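Local coordinates for putative tetR-family transcriptional regulatory protein (Streptomyces coelicolor, PDB 2DG8) that probably binds DNA through an N-terminal helix-turn-helix domain and regulates transcription, as a member of the TetR family, at residues E12-A17 against Q37-P42. Residues are numbered along the deposited sequence; the frame is centred on the assembly and turned at random.
Sequences ERILAA and QRAGVP
A17 and A39 bring two helices together almost backbone to backbone, their CA atoms 5.2 Å apart, and no hydrogen bond joins the segments. The principle at work is that alanines on facing helices permit close approach, since each side chain puts no more than a methyl between the main chains. Here the CB of A17 meets the CB of A39 at 3.7 Å and also lies against the backbone N of A39, while the A39 methyl rests on the R13 carbonyl oxygen one turn earlier in helix 10-25. To one side of the alanines, I14 and V41 cross at about a right angle, I14 CG1 lying 4.2 Å from V41 CG2, and M46 of helix 44-49 touches both. V41 turns inward because helix 32-39 ends in a Schellman motif, with G40 at positive phi (58°) as the C-prime residue. R13 covers this turn. Its chain bends at chi3 (-53°), which carries NH2 to 3.5 Å from V41 CG1, and its CD lies 3.5 Å from the A39 carbonyl oxygen. That oxygen lies near the guanidinium plane, at its edge, although no bond forms; NH1 instead makes a salt bridge to D7. With an alanine in its place the arm over the helix end is gone, which would probably leave D7 without its charged mate and the V41 methyl less covered. Farther along, R38 packs its CB 3.8 Å from A17 CB and runs extended from CG to NE, reaching salt bridges with E24 and E25 near the end of helix 10-25. Helix 10-25 thus packs against both helix 32-39 and the turn leading from it to helix 44-49, the packing of a three-helix TetR-family DNA-binding domain around its helix-turn-helix motif.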
loop_
_atom_site.group_PDB
_atom_site.type_symbol
_atom_site.label_atom_id
_atom_site.label_comp_id
_atom_site.label_asym_id
_atom_site.label_seq_id
_atom_site.Cartn_x
_atom_site.Cartn_y
_atom_site.Cartn_z
ATOM N N GLU A 12 -7.918 25.244 8.619
ATOM C CA GLU A 12 -7.898 23.870 9.122
ATOM C C GLU A 12 -9.118 23.109 8.608
ATOM O O GLU A 12 -9.034 21.927 8.265
ATOM C CB GLU A 12 -7.926 23.851 10.659
ATOM C CG GLU A 12 -6.777 24.593 11.352
ATOM C CD GLU A 12 -6.801 24.423 12.872
ATOM O OE1 GLU A 12 -5.897 24.957 13.550
ATOM O OE2 GLU A 12 -7.722 23.755 13.392
ATOM N N ARG A 13 -10.257 23.791 8.566
ATOM C CA ARG A 13 -11.487 23.161 8.109
ATOM C C ARG A 13 -11.380 22.806 6.638
ATOM O O ARG A 13 -11.935 21.803 6.187
ATOM C CB ARG A 13 -12.681 24.089 8.329
ATOM C CG ARG A 13 -13.920 23.374 8.839
ATOM C CD ARG A 13 -15.050 24.358 9.078
ATOM N NE ARG A 13 -14.624 25.459 9.935
ATOM C CZ ARG A 13 -14.783 26.742 9.630
ATOM N NH1 ARG A 13 -14.368 27.684 10.466
ATOM N NH2 ARG A 13 -15.356 27.082 8.482
ATOM N N ILE A 14 -10.664 23.629 5.887
ATOM C CA ILE A 14 -10.504 23.366 4.471
ATOM C C ILE A 14 -9.695 22.087 4.293
ATOM O O ILE A 14 -10.041 21.241 3.468
ATOM C CB ILE A 14 -9.814 24.548 3.758
ATOM C CG1 ILE A 14 -10.785 25.735 3.698
ATOM C CG2 ILE A 14 -9.379 24.134 2.351
ATOM C CD1 ILE A 14 -10.174 27.042 3.211
ATOM N N LEU A 15 -8.635 21.943 5.088
ATOM C CA LEU A 15 -7.784 20.761 5.013
ATOM C C LEU A 15 -8.561 19.493 5.344
ATOM O O LEU A 15 -8.442 18.480 4.650
ATOM C CB LEU A 15 -6.595 20.906 5.960
ATOM C CG LEU A 15 -5.556 21.949 5.529
ATOM C CD1 LEU A 15 -4.484 22.064 6.588
ATOM C CD2 LEU A 15 -4.943 21.552 4.188
ATOM N N ALA A 16 -9.371 19.561 6.394
ATOM C CA ALA A 16 -10.178 18.421 6.812
ATOM C C ALA A 16 -11.172 18.011 5.724
ATOM O O ALA A 16 -11.327 16.828 5.434
ATOM C CB ALA A 16 -10.923 18.755 8.103
ATOM N N ALA A 17 -11.840 18.995 5.128
ATOM C CA ALA A 17 -12.823 18.739 4.078
ATOM C C ALA A 17 -12.148 18.100 2.868
ATOM O O ALA A 17 -12.744 17.273 2.164
ATOM C CB ALA A 17 -13.501 20.045 3.677
ATOM N N GLN A 37 -17.574 23.734 -0.412
ATOM C CA GLN A 37 -18.903 23.323 0.035
ATOM C C GLN A 37 -18.853 22.444 1.285
ATOM O O GLN A 37 -19.623 22.649 2.232
ATOM C CB GLN A 37 -19.628 22.567 -1.077
ATOM C CG GLN A 37 -21.004 22.034 -0.669
ATOM C CD GLN A 37 -21.930 23.128 -0.151
ATOM O OE1 GLN A 37 -22.038 24.199 -0.749
ATOM N NE2 GLN A 37 -22.611 22.854 0.957
ATOM N N ARG A 38 -17.955 21.460 1.288
ATOM C CA ARG A 38 -17.828 20.563 2.434
ATOM C C ARG A 38 -17.304 21.302 3.669
ATOM O O ARG A 38 -17.705 21.015 4.794
ATOM C CB ARG A 38 -16.881 19.407 2.104
ATOM C CG ARG A 38 -17.427 18.382 1.135
ATOM C CD ARG A 38 -16.335 17.390 0.762
ATOM N NE ARG A 38 -16.845 16.249 0.006
ATOM C CZ ARG A 38 -17.126 15.063 0.538
ATOM N NH1 ARG A 38 -16.943 14.857 1.838
ATOM N NH2 ARG A 38 -17.584 14.081 -0.229
ATOM N N ALA A 39 -16.395 22.244 3.455
ATOM C CA ALA A 39 -15.831 23.011 4.557
ATOM C C ALA A 39 -16.796 24.113 4.969
ATOM O O ALA A 39 -16.609 24.768 5.999
ATOM C CB ALA A 39 -14.495 23.622 4.140
ATOM N N GLY A 40 -17.832 24.318 4.164
ATOM C CA GLY A 40 -18.788 25.364 4.476
ATOM C C GLY A 40 -18.087 26.705 4.557
ATOM O O GLY A 40 -18.164 27.398 5.571
ATOM N N VAL A 41 -17.370 27.052 3.492
ATOM C CA VAL A 41 -16.649 28.318 3.410
ATOM C C VAL A 41 -16.804 28.830 1.986
ATOM O O VAL A 41 -16.928 28.045 1.048
ATOM C CB VAL A 41 -15.129 28.148 3.714
ATOM C CG1 VAL A 41 -14.938 27.391 5.013
ATOM C CG2 VAL A 41 -14.429 27.418 2.561
ATOM N N PRO A 42 -16.816 30.156 1.801
ATOM C CA PRO A 42 -16.962 30.652 0.431
ATOM C C PRO A 42 -15.841 30.160 -0.490
ATOM O O PRO A 42 -14.699 29.960 -0.055
ATOM C CB PRO A 42 -16.975 32.174 0.608
ATOM C CG PRO A 42 -16.247 32.397 1.907
ATOM C CD PRO A 42 -16.740 31.263 2.771
#